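Long-range contacts in EmGH1 (PDB 5Z87), which probably hydrolyses beta-glucosidic bonds, acting as a beta-glucosidase of glycoside hydrolase family 3: residues G341-L346 / A373-A378; E415-L420 / A596-F601; F671-P676 / G703-Q708; V707-R712 / F743-E748. One frame throughout, in Å; residues are numbered along the deposited sequence. Where two conformers were deposited one is given.

How the contacts relate
Contacts 1 and 2 are buried in the N-terminal and C-terminal family 3 regions, their centres about 42 Å apart on opposite sides of the chain's centre. Contacts 3 and 4 both use strand 703-713 in the fibronectin type III-like part and share Val707 and Gln708; contact 3 is only partly buried, contact 4 buried. The chemistry follows the setting. A loop meets a helix through a salt bridge in contact 1, neighbouring strands share backbone bonds in contact 2, and facing sheets meet through side chains in contacts 3 and 4, with a polar pair in the former and purely apolar packing in the latter. Glu415 and Gln704 join contacts 2 and 3 by a probable hydrogen bond.

Contact 1 of 4, residues G341-L346 / A373-A378; sequences GVDIEL and AERILA
Asp343 OD1 takes a hydrogen bond of 2.7 Å from Arg375 NH1, with an angle of 159° at the hydrogen, and the two charges make it a salt bridge. The oxygen offers its syn lone pair and sits at the edge of the guanidinium, almost exactly in its plane, while the carboxylate itself is turned 64° from that plane. Arg375 reaches it by a chain bent at chi2 (147°), which lays CD alongside the carboxylate, 3.3 Å from Asp343 OD1. The other oxygen, OD2, is gripped by the Arg301 side chain and by Val310 N, which together with Arg375 fix the rotation of this buried acid. A leucine in place of Arg375 takes away the guanidinium, which would probably leave Asp343 OD1 without its charged mate and the carboxylate balanced mainly by Arg301. Beside the bridge, Ile376 pushes CD1 against Ile344 CG2 at 3.6 Å, the two side chains crossing at about a right angle. In this N-terminal, TIM-barrel-type domain of family 3, segment 341-346 follows helix 330-340 and ends in strand 345-346, which pairs with 64-65; helix 366-382 lies against the turn before it, at Asp343 and Ile344, and helix 43-51 packs on Leu377.

Contact 2 of 4, residues E415-L420 / A596-F601; sequences ESIVLL and AILDAF
Val418 and Asp599 form an antiparallel hydrogen-bonded pair, Val418 N to Asp599 O at 2.9 Å and Asp599 N to Val418 O at 2.7 Å, and Leu420 N adds a third bond to Ile597 O; the strands' N-to-C directions differ by 144°, a twisted antiparallel pair. Between these bonds Leu419 and Leu598 make a non-hydrogen-bonded pair, and on their face of the sheet Leu419 CD1 meets Leu598 CD2 at 3.6 Å. Just before the strand, Ile417 spreads its two branches: CG2 lies 4.1 Å from Leu598 CB, while CG1 goes to the methyl of Ala600. Helix 607-615 packs on this patch, with Ile614 touching both Ile417 and Leu598. The pairing is the antiparallel edge of a mixed sheet in the alpha/beta C-terminal domain of family 3: strand 418-422 is outermost and runs against 596-601, which is parallel to its other neighbour, 574-580. Leu420 carries CG anti to its carbonyl carbon (chi1 -71°), which places CD1 3.8 Å from Ile597 CG2 and close to the Asp599 side chain. Asp599 OD1 is hydrogen-bonded to His581, takes a weak bond from Phe601 N and lies above the Phe601 ring toward its rim, while OD2 rests by Leu420 CD1. Asp599 O also accepts from a water that binds Ser416 O weakly.

Contact 3 of 4, residues F671-P676 / G703-Q708; sequences FGYGAP and GQDVVQ
Tyr673 gives its hydroxyl to Asp705 OD2 in the one polar bond of this contact; at 2.4 Å from OH to OD2 it is very short, and the exact length is doubtful. The oxygen stands at the edge of the tyrosine ring, near its plane, while the carboxylate is turned 83° against that ring. The other oxygen, Asp705 OD1, forms a salt bridge with Lys624, so both carboxylate oxygens have a partner. The second kind of interaction is with the Phe671 ring. Asp705 CB sits over the middle of one face, 3.6 Å from the centroid, in a CH-pi contact. A chi1 of -154° swings the carboxylate away from the backbone N, so that it stacks at only 22° to this ring and OD2 reaches Tyr673. At its edge the same ring meets the Gly703 backbone, CZ to C at 3.8 Å. Purely apolar contact is limited to Tyr673 CE2 and Val707 CG2, also 3.8 Å apart. Strands 671-678 and 703-713 belong to the two sheets of the fibronectin type III-like sandwich, the axes of 671-673 and 703-708 coming within 9.6 Å; Val695 of 689-697, the neighbour of 671-678 in its sheet, touches Phe671, Tyr673 and, across the sandwich, Val707.

Contact 4 of 4, residues V707-R712 / F743-E748; sequences VQLYIR and FELGPE
Phe743 lays one face of its ring on Leu709, with CB of the leucine over the centre, 4.2 Å from the centroid and only 3° off the normal, in a CH-pi contact. At the rim of the same ring, near its plane, Val707 CG1 lies 3.8 Å from CZ. Leu709 extends away from its backbone N (chi1 -171°), which carries CD2 past the ring into the hollow between Phe743 and Leu745: it stands 3.8 Å from Phe743 CB and meets Leu745 CD1 tip to tip at 3.7 Å. This is the interior of a beta sandwich, as expected of a fibronectin type III-like domain; strands 703-713 and 738-745 belong to different sheets, and segments 707-712 and 743-745 have axes 9.8 Å apart at closest, 19° from parallel. Were Phe743 replaced by an alanine, the face that covers Leu709 CB would go, which is likely to open a gap there and leave Val707 CG1 without its aromatic neighbour. Leu745 CD1 is in turn the bump that fits between Leu709 CD2 and Ile711 CG2, the latter 3.9 Å away. Ile768 and Ile766 of strand 764-771 touch Leu709 and Ile711, Val693 of strand 689-697 touches Phe743, and Asp713, which binds magnesium, follows two residues after Ile711.

Contact 1 of 4, residues G341-L346 / A373-A378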
# COMPACT_ATOMS: atom_id res chain seq x y z
N GLY A 341 15.22 -21.74 10.97
CA GLY A 341 14.34 -22.29 11.98
C GLY A 341 13.09 -22.98 11.47
O GLY A 341 12.15 -23.19 12.25
N VAL A 342 13.05 -23.34 10.19
CA VAL A 342 12.02 -24.23 9.67
C VAL A 342 12.40 -25.67 10.00
O VAL A 342 13.46 -26.15 9.58
CB VAL A 342 11.83 -24.05 8.16
CG1 VAL A 342 10.76 -25.01 7.67
CG2 VAL A 342 11.51 -22.60 7.80
N ASP A 343 11.53 -26.37 10.73
CA ASP A 343 11.82 -27.71 11.23
C ASP A 343 11.37 -28.81 10.29
O ASP A 343 12.06 -29.82 10.15
CB ASP A 343 11.17 -27.92 12.60
CG ASP A 343 11.64 -26.91 13.62
OD1 ASP A 343 12.87 -26.70 13.70
OD2 ASP A 343 10.78 -26.34 14.34
N ILE A 344 10.21 -28.67 9.64
CA ILE A 344 9.68 -29.71 8.78
C ILE A 344 9.18 -29.08 7.49
O ILE A 344 8.50 -28.05 7.51
CB ILE A 344 8.57 -30.53 9.48
CG1 ILE A 344 7.96 -31.54 8.52
CG2 ILE A 344 7.51 -29.64 10.07
CD1 ILE A 344 7.25 -32.69 9.21
N GLU A 345 9.53 -29.69 6.36
CA GLU A 345 9.24 -29.15 5.05
C GLU A 345 7.98 -29.80 4.49
O GLU A 345 7.92 -31.01 4.30
CB GLU A 345 10.42 -29.37 4.10
CG GLU A 345 10.08 -29.03 2.69
CD GLU A 345 11.17 -29.39 1.74
OE1 GLU A 345 11.49 -28.58 0.85
OE2 GLU A 345 11.75 -30.49 1.92
N LEU A 346 6.97 -28.98 4.25
CA LEU A 346 5.75 -29.39 3.57
C LEU A 346 6.01 -29.30 2.07
O LEU A 346 6.06 -28.20 1.51
CB LEU A 346 4.59 -28.51 4.01
CG LEU A 346 3.30 -28.69 3.23
CD1 LEU A 346 2.72 -30.08 3.46
CD2 LEU A 346 2.31 -27.61 3.66
N ALA A 373 14.58 -32.28 14.28
CA ALA A 373 13.92 -33.56 14.53
C ALA A 373 13.45 -33.69 15.98
O ALA A 373 12.44 -34.35 16.25
CB ALA A 373 14.84 -34.72 14.16
N GLU A 374 14.15 -33.05 16.92
CA GLU A 374 13.73 -33.21 18.30
C GLU A 374 12.44 -32.44 18.57
O GLU A 374 11.57 -32.92 19.31
CB GLU A 374 14.85 -32.77 19.26
CG GLU A 374 14.54 -33.17 20.70
CD GLU A 374 15.68 -32.90 21.67
OE1 GLU A 374 16.86 -33.14 21.30
OE2 GLU A 374 15.38 -32.45 22.81
N ARG A 375 12.29 -31.25 17.96
CA ARG A 375 11.03 -30.50 18.07
C ARG A 375 9.87 -31.33 17.55
O ARG A 375 8.83 -31.45 18.21
CB ARG A 375 11.13 -29.18 17.29
CG ARG A 375 12.01 -28.14 17.93
CD ARG A 375 12.71 -27.29 16.90
NE ARG A 375 13.38 -26.16 17.54
CZ ARG A 375 13.97 -25.16 16.88
NH1 ARG A 375 13.98 -25.13 15.56
NH2 ARG A 375 14.55 -24.19 17.57
N ILE A 376 10.05 -31.92 16.36
CA ILE A 376 9.04 -32.78 15.75
C ILE A 376 8.65 -33.92 16.68
O ILE A 376 7.47 -34.19 16.92
CB ILE A 376 9.55 -33.30 14.40
CG1 ILE A 376 9.79 -32.15 13.43
CG2 ILE A 376 8.57 -34.33 13.83
CD1 ILE A 376 8.51 -31.43 13.05
N LEU A 377 9.66 -34.64 17.19
CA LEU A 377 9.41 -35.78 18.08
C LEU A 377 8.66 -35.35 19.33
O LEU A 377 7.73 -36.03 19.77
CB LEU A 377 10.73 -36.44 18.44
CG LEU A 377 11.40 -37.11 17.24
CD1 LEU A 377 12.78 -37.62 17.64
CD2 LEU A 377 10.53 -38.23 16.71
N ALA A 378 9.04 -34.21 19.91
CA ALA A 378 8.37 -33.75 21.12
C ALA A 378 6.90 -33.46 20.85
O ALA A 378 6.03 -33.77 21.67
CB ALA A 378 9.08 -32.53 21.69

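Contact 2 of 4, residues E415-L420 / A596-F601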
# COMPACT_ATOMS: atom_id res chain seq x y z
N GLU A 415 -25.60 -16.22 14.91
CA GLU A 415 -24.89 -15.19 15.66
C GLU A 415 -24.02 -14.31 14.78
O GLU A 415 -23.57 -13.26 15.24
CB GLU A 415 -24.00 -15.82 16.75
CG GLU A 415 -24.73 -16.60 17.83
CD GLU A 415 -25.31 -15.71 18.91
OE1 GLU A 415 -24.70 -14.67 19.22
OE2 GLU A 415 -26.38 -16.05 19.45
N SER A 416 -23.78 -14.71 13.54
CA SER A 416 -22.78 -14.08 12.68
C SER A 416 -23.36 -13.17 11.62
O SER A 416 -22.72 -12.17 11.26
CB SER A 416 -21.95 -15.15 11.97
OG SER A 416 -21.27 -15.94 12.92
N ILE A 417 -24.54 -13.49 11.08
CA ILE A 417 -25.07 -12.69 9.99
C ILE A 417 -25.27 -11.25 10.44
O ILE A 417 -25.77 -10.98 11.54
CB ILE A 417 -26.37 -13.33 9.45
CG1 ILE A 417 -26.06 -14.72 8.91
CG2 ILE A 417 -26.95 -12.48 8.34
CD1 ILE A 417 -27.27 -15.58 8.68
N VAL A 418 -24.81 -10.31 9.60
CA VAL A 418 -24.78 -8.89 9.93
C VAL A 418 -25.93 -8.19 9.23
O VAL A 418 -26.11 -8.34 8.01
CB VAL A 418 -23.44 -8.25 9.51
CG1 VAL A 418 -23.44 -6.73 9.82
CG2 VAL A 418 -22.26 -8.97 10.16
N LEU A 419 -26.70 -7.42 9.99
CA LEU A 419 -27.69 -6.49 9.44
C LEU A 419 -26.96 -5.20 9.10
O LEU A 419 -26.66 -4.40 9.99
CB LEU A 419 -28.83 -6.26 10.44
CG LEU A 419 -29.98 -5.37 9.93
CD1 LEU A 419 -30.54 -5.92 8.61
CD2 LEU A 419 -31.11 -5.22 10.97
N LEU A 420 -26.67 -4.99 7.81
CA LEU A 420 -25.90 -3.82 7.39
C LEU A 420 -26.74 -2.55 7.41
O LEU A 420 -26.29 -1.51 7.90
CB LEU A 420 -25.32 -4.03 5.99
CG LEU A 420 -24.19 -5.04 5.79
CD1 LEU A 420 -23.78 -5.04 4.34
CD2 LEU A 420 -23.01 -4.72 6.68
N ALA A 596 -32.62 -2.77 2.77
CA ALA A 596 -32.32 -3.76 3.80
C ALA A 596 -31.31 -4.75 3.24
O ALA A 596 -31.56 -5.37 2.20
CB ALA A 596 -33.57 -4.50 4.27
N ILE A 597 -30.17 -4.89 3.91
CA ILE A 597 -29.09 -5.76 3.45
C ILE A 597 -28.59 -6.59 4.62
O ILE A 597 -28.25 -6.04 5.68
CB ILE A 597 -27.93 -4.96 2.83
CG1 ILE A 597 -28.44 -4.04 1.72
CG2 ILE A 597 -26.87 -5.90 2.29
CD1 ILE A 597 -27.40 -3.11 1.18
N LEU A 598 -28.58 -7.91 4.44
CA LEU A 598 -27.91 -8.84 5.34
C LEU A 598 -26.56 -9.19 4.73
O LEU A 598 -26.45 -9.39 3.52
CB LEU A 598 -28.74 -10.11 5.52
CG LEU A 598 -30.05 -9.97 6.28
CD1 LEU A 598 -30.71 -11.32 6.46
CD2 LEU A 598 -29.78 -9.34 7.63
N ASP A 599 -25.53 -9.26 5.57
CA ASP A 599 -24.22 -9.70 5.12
C ASP A 599 -23.92 -11.03 5.79
O ASP A 599 -23.69 -11.09 7.00
CB ASP A 599 -23.13 -8.67 5.42
CG ASP A 599 -21.91 -8.84 4.52
OD1 ASP A 599 -21.67 -9.98 4.04
OD2 ASP A 599 -21.20 -7.83 4.29
N ALA A 600 -23.92 -12.10 5.00
CA ALA A 600 -23.77 -13.44 5.55
C ALA A 600 -22.39 -14.02 5.31
O ALA A 600 -22.09 -15.10 5.84
CB ALA A 600 -24.83 -14.39 4.96
N PHE A 601 -21.54 -13.32 4.55
CA PHE A 601 -20.26 -13.85 4.14
C PHE A 601 -20.46 -15.25 3.56
O PHE A 601 -21.12 -15.40 2.53
CB PHE A 601 -19.27 -13.75 5.31
CG PHE A 601 -18.67 -12.36 5.46
CD1 PHE A 601 -17.59 -11.97 4.67
CD2 PHE A 601 -19.24 -11.43 6.31
CE1 PHE A 601 -17.06 -10.70 4.77
CE2 PHE A 601 -18.72 -10.14 6.42
CZ PHE A 601 -17.62 -9.78 5.65
O HOH W 1 -21.65 -12.88 8.69

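Contact 3 of 4, residues F671-P676 / G703-Q708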
# COMPACT_ATOMS: atom_id res chain seq x y z
N PHE A 671 -30.46 0.07 21.11
CA PHE A 671 -29.64 0.03 22.31
C PHE A 671 -29.14 1.43 22.65
O PHE A 671 -28.65 2.15 21.77
CB PHE A 671 -28.45 -0.94 22.11
CG PHE A 671 -28.87 -2.36 21.81
CD1 PHE A 671 -29.25 -3.23 22.84
CD2 PHE A 671 -28.89 -2.84 20.50
CE1 PHE A 671 -29.65 -4.53 22.57
CE2 PHE A 671 -29.29 -4.14 20.22
CZ PHE A 671 -29.66 -4.99 21.26
N GLY A 672 -29.24 1.80 23.92
CA GLY A 672 -28.79 3.09 24.39
C GLY A 672 -27.60 2.93 25.32
O GLY A 672 -27.67 2.19 26.31
N TYR A 673 -26.51 3.63 25.00
CA TYR A 673 -25.23 3.44 25.65
C TYR A 673 -24.93 4.61 26.57
O TYR A 673 -25.06 5.77 26.15
CB TYR A 673 -24.10 3.32 24.62
CG TYR A 673 -24.00 1.96 23.98
CD1 TYR A 673 -24.99 1.50 23.11
CD2 TYR A 673 -22.91 1.15 24.23
CE1 TYR A 673 -24.89 0.25 22.52
CE2 TYR A 673 -22.80 -0.09 23.64
CZ TYR A 673 -23.79 -0.54 22.80
OH TYR A 673 -23.64 -1.78 22.24
N GLY A 674 -24.48 4.31 27.78
CA GLY A 674 -23.83 5.32 28.59
C GLY A 674 -22.37 5.49 28.20
O GLY A 674 -21.84 4.76 27.36
N ALA A 675 -21.73 6.48 28.81
CA ALA A 675 -20.31 6.73 28.61
C ALA A 675 -19.49 5.73 29.42
O ALA A 675 -19.95 5.25 30.46
CB ALA A 675 -19.93 8.16 29.04
N PRO A 676 -18.28 5.40 28.97
CA PRO A 676 -17.41 4.56 29.80
C PRO A 676 -17.06 5.29 31.08
O PRO A 676 -16.84 6.50 31.09
CB PRO A 676 -16.18 4.33 28.91
CG PRO A 676 -16.17 5.51 27.96
CD PRO A 676 -17.64 5.76 27.69
N GLY A 703 -32.79 -8.69 22.14
CA GLY A 703 -31.77 -8.78 21.13
C GLY A 703 -30.39 -8.69 21.75
O GLY A 703 -30.24 -8.41 22.94
N GLN A 704 -29.40 -8.92 20.90
CA GLN A 704 -28.01 -8.83 21.33
C GLN A 704 -27.31 -7.63 20.70
O GLN A 704 -27.65 -7.18 19.60
CB GLN A 704 -27.26 -10.10 20.97
CG GLN A 704 -27.71 -11.31 21.76
CD GLN A 704 -26.94 -12.55 21.36
OE1 GLN A 704 -26.14 -13.08 22.14
NE2 GLN A 704 -27.15 -13.00 20.15
N ASP A 705 -26.33 -7.11 21.43
CA ASP A 705 -25.42 -6.10 20.90
C ASP A 705 -24.01 -6.44 21.38
O ASP A 705 -23.83 -7.11 22.40
CB ASP A 705 -25.84 -4.68 21.36
CG ASP A 705 -25.36 -3.59 20.40
OD1 ASP A 705 -24.93 -3.91 19.27
OD2 ASP A 705 -25.44 -2.40 20.76
N VAL A 706 -23.02 -5.96 20.63
CA VAL A 706 -21.62 -6.13 21.01
C VAL A 706 -21.11 -4.79 21.53
O VAL A 706 -20.89 -3.85 20.76
CB VAL A 706 -20.77 -6.63 19.84
CG1 VAL A 706 -19.33 -6.82 20.29
CG2 VAL A 706 -21.34 -7.95 19.30
N VAL A 707 -20.94 -4.71 22.85
CA VAL A 707 -20.35 -3.54 23.50
C VAL A 707 -18.85 -3.53 23.21
O VAL A 707 -18.16 -4.53 23.42
CB VAL A 707 -20.64 -3.60 25.00
CG1 VAL A 707 -19.89 -2.52 25.76
CG2 VAL A 707 -22.14 -3.49 25.24
N GLN A 708 -18.33 -2.39 22.73
CA GLN A 708 -16.96 -2.32 22.22
C GLN A 708 -16.16 -1.26 22.95
O GLN A 708 -16.60 -0.11 23.08
CB GLN A 708 -16.97 -2.05 20.71
CG GLN A 708 -17.69 -3.15 19.93
CD GLN A 708 -17.97 -2.80 18.47
OE1 GLN A 708 -17.18 -2.11 17.80
NE2 GLN A 708 -19.10 -3.27 17.98

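Contact 4 of 4, residues V707-R712 / F743-E748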
# COMPACT_ATOMS: atom_id res chain seq x y z
N VAL A 707 -20.94 -4.71 22.85
CA VAL A 707 -20.35 -3.54 23.50
C VAL A 707 -18.85 -3.53 23.21
O VAL A 707 -18.16 -4.53 23.42
CB VAL A 707 -20.64 -3.60 25.00
CG1 VAL A 707 -19.89 -2.52 25.76
CG2 VAL A 707 -22.14 -3.49 25.24
N GLN A 708 -18.33 -2.39 22.73
CA GLN A 708 -16.96 -2.32 22.22
C GLN A 708 -16.16 -1.26 22.95
O GLN A 708 -16.60 -0.11 23.08
CB GLN A 708 -16.97 -2.05 20.71
CG GLN A 708 -17.69 -3.15 19.93
CD GLN A 708 -17.97 -2.80 18.47
OE1 GLN A 708 -17.18 -2.11 17.80
NE2 GLN A 708 -19.10 -3.27 17.98
N LEU A 709 -14.96 -1.64 23.40
CA LEU A 709 -14.06 -0.76 24.13
C LEU A 709 -12.82 -0.46 23.28
O LEU A 709 -12.25 -1.36 22.66
CB LEU A 709 -13.65 -1.39 25.46
CG LEU A 709 -12.87 -0.52 26.47
CD1 LEU A 709 -13.80 0.46 27.18
CD2 LEU A 709 -12.17 -1.39 27.49
N TYR A 710 -12.40 0.82 23.26
CA TYR A 710 -11.25 1.28 22.50
C TYR A 710 -10.44 2.24 23.35
O TYR A 710 -10.96 2.84 24.30
CB TYR A 710 -11.65 2.02 21.21
CG TYR A 710 -12.51 1.25 20.24
CD1 TYR A 710 -13.88 1.11 20.44
CD2 TYR A 710 -11.95 0.70 19.07
CE1 TYR A 710 -14.68 0.40 19.52
CE2 TYR A 710 -12.74 0.00 18.15
CZ TYR A 710 -14.10 -0.15 18.39
OH TYR A 710 -14.89 -0.84 17.49
N ILE A 711 -9.17 2.41 23.00
CA ILE A 711 -8.33 3.39 23.67
C ILE A 711 -7.55 4.20 22.64
O ILE A 711 -7.35 3.78 21.50
CB ILE A 711 -7.35 2.76 24.68
CG1 ILE A 711 -6.29 1.94 23.94
CG2 ILE A 711 -8.10 1.91 25.73
CD1 ILE A 711 -4.95 1.95 24.60
N ARG A 712 -7.12 5.38 23.07
CA ARG A 712 -6.18 6.21 22.33
C ARG A 712 -5.10 6.68 23.29
O ARG A 712 -5.41 7.29 24.32
CB ARG A 712 -6.89 7.41 21.67
CG ARG A 712 -6.00 8.63 21.38
CD ARG A 712 -4.99 8.40 20.26
NE ARG A 712 -4.24 9.61 19.92
CZ ARG A 712 -3.16 9.64 19.15
NH1 ARG A 712 -2.54 10.79 18.90
NH2 ARG A 712 -2.70 8.53 18.61
N PHE A 743 -15.22 -4.12 32.04
CA PHE A 743 -13.95 -4.40 31.39
C PHE A 743 -12.80 -4.12 32.35
O PHE A 743 -12.93 -3.35 33.31
CB PHE A 743 -13.75 -3.54 30.13
CG PHE A 743 -14.80 -3.75 29.07
CD1 PHE A 743 -14.69 -4.79 28.17
CD2 PHE A 743 -15.86 -2.87 28.95
CE1 PHE A 743 -15.64 -4.98 27.18
CE2 PHE A 743 -16.81 -3.05 27.96
CZ PHE A 743 -16.70 -4.11 27.07
N GLU A 744 -11.65 -4.72 32.07
CA GLU A 744 -10.46 -4.40 32.84
C GLU A 744 -9.29 -4.23 31.89
O GLU A 744 -9.04 -5.10 31.04
CB GLU A 744 -10.15 -5.47 33.90
CG GLU A 744 -9.22 -4.95 35.01
CD GLU A 744 -9.02 -5.93 36.16
OE1 GLU A 744 -7.96 -6.59 36.20
OE2 GLU A 744 -9.91 -6.04 37.03
N LEU A 745 -8.57 -3.12 32.03
CA LEU A 745 -7.43 -2.80 31.20
C LEU A 745 -6.16 -2.77 32.04
O LEU A 745 -6.21 -2.52 33.25
CB LEU A 745 -7.63 -1.45 30.50
CG LEU A 745 -8.75 -1.48 29.47
CD1 LEU A 745 -9.01 -0.10 28.94
CD2 LEU A 745 -8.34 -2.42 28.37
N GLY A 746 -5.03 -3.03 31.41
CA GLY A 746 -3.75 -2.97 32.09
C GLY A 746 -2.60 -2.52 31.22
O GLY A 746 -2.78 -2.03 30.09
N PRO A 747 -1.38 -2.69 31.73
CA PRO A 747 -0.18 -2.24 31.00
C PRO A 747 -0.08 -2.74 29.57
O PRO A 747 0.36 -2.00 28.68
CB PRO A 747 0.97 -2.81 31.85
CG PRO A 747 0.40 -2.95 33.22
CD PRO A 747 -1.04 -3.34 33.01
N GLU A 748 -0.44 -4.00 29.34
CA GLU A 748 -0.40 -4.56 27.99
C GLU A 748 -1.41 -3.88 27.09
O GLU A 748 -1.28 -3.98 25.86
CB GLU A 748 -0.66 -6.07 28.03
CG GLU A 748 -2.12 -6.44 28.27
CD GLU A 748 -2.53 -6.51 29.77
OE1 GLU A 748 -1.84 -5.90 30.62
OE2 GLU A 748 -3.56 -7.18 30.07